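Local coordinates for amine oxidase (Emericella nidulans, PDB 3PGB), which probably oxidises primary amines to aldehydes, using a copper ion and a topaquinone cofactor formed from one of its own tyrosines, at residues Pro226-Gln229 / Ile234-Trp237; Ser189-Lys194 / Leu260-Thr265. All blocks are in the same frame, centred on the assembly; numbering follows the deposited sequence.

Both contacts reach the same antiparallel sheet, in which strands 235-242 and 255-263 are neighbours, and their centres lie 12 Å apart. Contact 1 joins the loop ahead of strand 235-242 to the start of that strand; contact 2 packs helix 186-198 on the next strand. Backbone bonds tie them together: Arg236 N to Ser262 O is 2.8 Å, and Val264 N to Ile234 O is 2.9 Å. Lys261 packs its CG on Trp237 CE2 at 3.5 Å, whereas Leu260 and Ser262 turn to the helix. Neither contact reaches the copper and topaquinone site, but the side chain of Val264 is about 10 Å from a glycan mannose.

Contact 1. Residues Pro226-Gln229 / Ile234-Trp237; sequences PLWQ and IIRW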
loop_
_atom_site.group_PDB
_atom_site.type_symbol
_atom_site.label_atom_id
_atom_site.label_comp_id
_atom_site.label_asym_id
_atom_site.label_seq_id
_atom_site.Cartn_x
_atom_site.Cartn_y
_atom_site.Cartn_z
ATOM N N PRO A 226 0.640 -20.410 -23.924
ATOM C CA PRO A 226 0.654 -21.764 -24.470
ATOM C C PRO A 226 0.617 -21.773 -25.993
ATOM O O PRO A 226 0.391 -20.734 -26.616
ATOM C CB PRO A 226 -0.625 -22.375 -23.902
ATOM C CG PRO A 226 -1.523 -21.243 -23.720
ATOM C CD PRO A 226 -0.678 -20.073 -23.353
ATOM N N LEU A 227 0.856 -22.940 -26.578
ATOM C CA LEU A 227 0.665 -23.126 -28.008
ATOM C C LEU A 227 -0.833 -23.199 -28.297
ATOM O O LEU A 227 -1.625 -23.573 -27.426
ATOM C CB LEU A 227 1.359 -24.405 -28.486
ATOM C CG LEU A 227 2.870 -24.513 -28.268
ATOM C CD1 LEU A 227 3.377 -25.863 -28.761
ATOM C CD2 LEU A 227 3.589 -23.381 -28.964
ATOM N N TRP A 228 -1.219 -22.817 -29.513
ATOM C CA TRP A 228 -2.630 -22.838 -29.909
ATOM C C TRP A 228 -3.106 -24.274 -30.015
ATOM O O TRP A 228 -2.434 -25.110 -30.621
ATOM C CB TRP A 228 -2.837 -22.122 -31.245
ATOM C CG TRP A 228 -2.924 -20.622 -31.138
ATOM C CD1 TRP A 228 -2.566 -19.848 -30.077
ATOM C CD2 TRP A 228 -3.358 -19.721 -32.161
ATOM N NE1 TRP A 228 -2.770 -18.526 -30.365
ATOM C CE2 TRP A 228 -3.253 -18.418 -31.641
ATOM C CE3 TRP A 228 -3.828 -19.891 -33.468
ATOM C CZ2 TRP A 228 -3.608 -17.290 -32.373
ATOM C CZ3 TRP A 228 -4.178 -18.771 -34.194
ATOM C CH2 TRP A 228 -4.067 -17.485 -33.643
ATOM N N GLN A 229 -4.269 -24.544 -29.426
ATOM C CA GLN A 229 -4.790 -25.903 -29.289
ATOM C C GLN A 229 -6.257 -25.966 -29.720
ATOM O O GLN A 229 -7.131 -26.380 -28.963
ATOM C CB GLN A 229 -4.616 -26.384 -27.839
ATOM C CG GLN A 229 -3.161 -26.526 -27.406
ATOM C CD GLN A 229 -2.981 -26.492 -25.898
ATOM O OE1 GLN A 229 -3.655 -27.213 -25.164
ATOM N NE2 GLN A 229 -2.057 -25.657 -25.429
ATOM N N ILE A 234 -2.024 -28.569 -33.132
ATOM C CA ILE A 234 -1.125 -27.794 -32.283
ATOM C C ILE A 234 -0.410 -26.773 -33.154
ATOM O O ILE A 234 0.362 -27.146 -34.040
ATOM C CB ILE A 234 -0.106 -28.698 -31.570
ATOM C CG1 ILE A 234 -0.797 -29.475 -30.440
ATOM C CG2 ILE A 234 1.042 -27.870 -31.005
ATOM C CD1 ILE A 234 -0.036 -30.714 -29.996
ATOM N N ILE A 235 -0.671 -25.490 -32.902
ATOM C CA ILE A 235 -0.212 -24.414 -33.785
ATOM C C ILE A 235 0.707 -23.427 -33.065
ATOM O O ILE A 235 0.483 -23.079 -31.907
ATOM C CB ILE A 235 -1.419 -23.662 -34.427
ATOM C CG1 ILE A 235 -2.063 -24.528 -35.520
ATOM C CG2 ILE A 235 -0.989 -22.329 -35.014
ATOM C CD1 ILE A 235 -3.268 -23.885 -36.200
ATOM N N ARG A 236 1.734 -22.985 -33.786
ATOM C CA ARG A 236 2.746 -22.063 -33.297
ATOM C C ARG A 236 2.616 -20.724 -34.007
ATOM O O ARG A 236 2.277 -20.678 -35.184
ATOM C CB ARG A 236 4.143 -22.591 -33.630
ATOM C CG ARG A 236 4.821 -23.461 -32.587
ATOM C CD ARG A 236 6.311 -23.166 -32.584
ATOM N NE ARG A 236 7.015 -23.889 -31.537
ATOM C CZ ARG A 236 8.102 -23.450 -30.902
ATOM N NH1 ARG A 236 8.641 -22.262 -31.182
ATOM N NH2 ARG A 236 8.650 -24.206 -29.957
ATOM N N TRP A 237 2.903 -19.646 -33.285
ATOM C CA TRP A 237 3.175 -18.335 -33.866
ATOM C C TRP A 237 4.528 -17.900 -33.314
ATOM O O TRP A 237 4.692 -17.795 -32.097
ATOM C CB TRP A 237 2.114 -17.318 -33.446
ATOM C CG TRP A 237 0.978 -17.130 -34.414
ATOM C CD1 TRP A 237 -0.315 -17.537 -34.253
ATOM C CD2 TRP A 237 1.028 -16.449 -35.673
ATOM N NE1 TRP A 237 -1.066 -17.163 -35.332
ATOM C CE2 TRP A 237 -0.270 -16.493 -36.221
ATOM C CE3 TRP A 237 2.047 -15.814 -36.396
ATOM C CZ2 TRP A 237 -0.579 -15.928 -37.459
ATOM C CZ3 TRP A 237 1.739 -15.254 -37.630
ATOM C CH2 TRP A 237 0.436 -15.314 -38.147
#
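A single antiparallel bridge, Trp228 with Ile235, pinches together the loop that leads from strand 219-223 into strand 235-242. It is a hydrogen-bonded pair. Trp228 N gives to Ile235 O at 2.9 Å, and Ile235 N returns a straighter bond to Trp228 O, also 2.9 Å. Ile234 CA adds a CA-H...O contact to the same Trp228 O.

Beyond the bridge the contact is carried by two indoles. With chi1 at -81°, Trp228 CG lies beside the backbone N and anti to the carbonyl carbon, and the indole slants past Ile235 to Trp237, which brings its five-membered-ring edge over one face of the Trp228 six-membered ring. The centroids are 4.7 Å apart and the planes meet at 72°, with Trp237 NE1 3.5 Å from Trp228 CH2. Nearer the backbone, the CB atoms of Trp228 and Ile235 touch at 3.8 Å.

Leu227 divides its two methyls: CD1 meets Ile234 CG2 at 3.8 Å, and CD2 rests on the aliphatic CG of Arg236, whose guanidinium forms a salt bridge with Asp238. Trp228 NE1 is bonded to Ser398 OG. Arg571 of the second subunit makes a cation-pi contact with the Trp228 ring, and Trp565 of that subunit packs on both indoles. The whole is a hairpin-like connection in an antiparallel sheet, carrying a T-shaped tryptophan pair at the dimer interface.

Contact 2. Residues Ser189-Lys194 / Leu260-Thr265; sequences SEWLFK and LKSDVT
Trp191 has its CG anti to the backbone N (chi1 -168°), which swings the indole out from helix 186-198 toward strand 255-263, and Ser262 holds OG beside its own N (chi1 -57°), facing the ring. The two polar atoms meet squarely. Trp191 NE1 donates to Ser262 OG at 3.0 Å with an N-H...O angle of 172°, and the hydroxyl lies almost in the indole plane, at the pyrrole edge. Ser262 CB follows close behind, 3.4 Å from NE1. The nearly straight, in-plane bond satisfies the indole N-H beside a buried serine and restrains the ring's rotation, alongside an edge-to-face contact of Trp191 with Trp272.

The next residue, Leu192, meets Leu260 methyl to methyl, CD2 to CD2 at 3.7 Å, the two side chains crossing at a slant. Leu260 also touches Ile195 of the helix, and Leu192 touches Arg236 and Asp238 on the adjoining strand.

Just past the end of strand 255-263 the chain forms an Asx turn: Asp263 OD1 accepts from Thr265 N at 3.0 Å. Thr265 OG1 receives Ile234 N, which ties the turn to the residue just before strand 235-242. On the outer side of the helix, Lys194 NZ forms a salt bridge with Glu190 OE1 at 3.0 Å, one turn apart. A helix laid on one face of an antiparallel sheet in this way is a two-layer alpha+beta packing, consistent with the small N2/N3-type domains of copper amine oxidases.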
loop_
_atom_site.group_PDB
_atom_site.type_symbol
_atom_site.label_atom_id
_atom_site.label_comp_id
_atom_site.label_asym_id
_atom_site.label_seq_id
_atom_site.Cartn_x
_atom_site.Cartn_y
_atom_site.Cartn_z
ATOM N N SER A 189 15.849 -27.265 -35.812
ATOM C CA SER A 189 16.765 -27.737 -36.852
ATOM C C SER A 189 16.053 -28.233 -38.118
ATOM O O SER A 189 16.581 -28.098 -39.222
ATOM C CB SER A 189 17.677 -28.835 -36.301
ATOM O OG SER A 189 16.914 -29.897 -35.764
ATOM N N GLU A 190 14.857 -28.794 -37.951
ATOM C CA GLU A 190 14.117 -29.388 -39.069
ATOM C C GLU A 190 12.954 -28.524 -39.545
ATOM O O GLU A 190 12.242 -28.909 -40.478
ATOM C CB GLU A 190 13.600 -30.779 -38.678
ATOM C CG GLU A 190 14.702 -31.782 -38.346
ATOM C CD GLU A 190 15.695 -31.958 -39.488
ATOM O OE1 GLU A 190 15.256 -32.110 -40.649
ATOM O OE2 GLU A 190 16.913 -31.929 -39.225
ATOM N N TRP A 191 12.767 -27.360 -38.924
ATOM C CA TRP A 191 11.646 -26.487 -39.271
ATOM C C TRP A 191 12.027 -25.000 -39.257
ATOM O O TRP A 191 12.294 -24.435 -40.316
ATOM C CB TRP A 191 10.454 -26.780 -38.354
ATOM C CG TRP A 191 9.176 -26.157 -38.790
ATOM C CD1 TRP A 191 8.494 -25.169 -38.154
ATOM C CD2 TRP A 191 8.423 -26.476 -39.964
ATOM N NE1 TRP A 191 7.358 -24.851 -38.854
ATOM C CE2 TRP A 191 7.287 -25.640 -39.969
ATOM C CE3 TRP A 191 8.595 -27.389 -41.012
ATOM C CZ2 TRP A 191 6.327 -25.692 -40.977
ATOM C CZ3 TRP A 191 7.642 -27.441 -42.010
ATOM C CH2 TRP A 191 6.522 -26.594 -41.987
ATOM N N LEU A 192 12.080 -24.381 -38.077
ATOM C CA LEU A 192 12.241 -22.924 -37.972
ATOM C C LEU A 192 13.472 -22.390 -38.696
ATOM O O LEU A 192 13.372 -21.447 -39.475
ATOM C CB LEU A 192 12.275 -22.481 -36.505
ATOM C CG LEU A 192 10.943 -22.562 -35.751
ATOM C CD1 LEU A 192 11.156 -22.352 -34.260
ATOM C CD2 LEU A 192 9.941 -21.559 -36.307
ATOM N N PHE A 193 14.624 -22.993 -38.441
ATOM C CA PHE A 193 15.864 -22.568 -39.088
ATOM C C PHE A 193 15.856 -22.816 -40.594
ATOM O O PHE A 193 16.455 -22.054 -41.352
ATOM C CB PHE A 193 17.086 -23.260 -38.469
ATOM C CG PHE A 193 17.408 -22.820 -37.059
ATOM C CD1 PHE A 193 17.081 -21.546 -36.595
ATOM C CD2 PHE A 193 18.084 -23.678 -36.204
ATOM C CE1 PHE A 193 17.400 -21.160 -35.300
ATOM C CE2 PHE A 193 18.414 -23.289 -34.910
ATOM C CZ PHE A 193 18.070 -22.031 -34.460
ATOM N N LYS A 194 15.192 -23.878 -41.030
ATOM C CA LYS A 194 15.079 -24.145 -42.459
ATOM C C LYS A 194 14.199 -23.088 -43.130
ATOM O O LYS A 194 14.556 -22.559 -44.182
ATOM C CB LYS A 194 14.572 -25.574 -42.711
ATOM C CG LYS A 194 15.600 -26.626 -42.281
ATOM C CD LYS A 194 15.337 -28.026 -42.839
ATOM C CE LYS A 194 16.580 -28.914 -42.660
ATOM N NZ LYS A 194 16.301 -30.362 -42.889
ATOM N N LEU A 260 5.497 -15.845 -37.940
ATOM C CA LEU A 260 5.476 -17.096 -38.692
ATOM C C LEU A 260 4.515 -18.073 -38.033
ATOM O O LEU A 260 4.760 -18.509 -36.913
ATOM C CB LEU A 260 6.883 -17.703 -38.723
ATOM C CG LEU A 260 7.037 -19.131 -39.257
ATOM C CD1 LEU A 260 6.587 -19.205 -40.719
ATOM C CD2 LEU A 260 8.479 -19.612 -39.099
ATOM N N LYS A 261 3.434 -18.411 -38.732
ATOM C CA LYS A 261 2.450 -19.365 -38.228
ATOM C C LYS A 261 2.781 -20.770 -38.732
ATOM O O LYS A 261 3.070 -20.964 -39.918
ATOM C CB LYS A 261 1.038 -18.953 -38.652
ATOM C CG LYS A 261 -0.083 -19.586 -37.826
ATOM C CD LYS A 261 -1.458 -19.214 -38.369
ATOM C CE LYS A 261 -2.588 -19.701 -37.467
ATOM N NZ LYS A 261 -3.933 -19.293 -37.983
ATOM N N SER A 262 2.751 -21.742 -37.826
ATOM C CA SER A 262 3.109 -23.126 -38.153
ATOM C C SER A 262 2.133 -24.122 -37.537
ATOM O O SER A 262 1.797 -24.014 -36.360
ATOM C CB SER A 262 4.517 -23.444 -37.640
ATOM O OG SER A 262 5.496 -22.557 -38.171
ATOM N N ASP A 263 1.673 -25.082 -38.337
ATOM C CA ASP A 263 0.960 -26.240 -37.799
ATOM C C ASP A 263 2.008 -27.306 -37.503
ATOM O O ASP A 263 2.564 -27.905 -38.427
ATOM C CB ASP A 263 -0.097 -26.765 -38.784
ATOM C CG ASP A 263 -0.941 -27.903 -38.198
ATOM O OD1 ASP A 263 -0.374 -28.838 -37.597
ATOM O OD2 ASP A 263 -2.179 -27.873 -38.353
ATOM N N VAL A 264 2.277 -27.525 -36.217
ATOM C CA VAL A 264 3.271 -28.503 -35.782
ATOM C C VAL A 264 2.611 -29.714 -35.108
ATOM O O VAL A 264 3.142 -30.272 -34.150
ATOM C CB VAL A 264 4.313 -27.848 -34.838
ATOM C CG1 VAL A 264 5.382 -28.851 -34.441
ATOM C CG2 VAL A 264 4.971 -26.644 -35.517
ATOM N N THR A 265 1.457 -30.128 -35.627
ATOM C CA THR A 265 0.740 -31.276 -35.084
ATOM C C THR A 265 1.494 -32.560 -35.414
ATOM O O THR A 265 1.907 -32.776 -36.560
ATOM C CB THR A 265 -0.698 -31.372 -35.639
ATOM O OG1 THR A 265 -1.309 -30.075 -35.634
ATOM C CG2 THR A 265 -1.538 -32.331 -34.799
#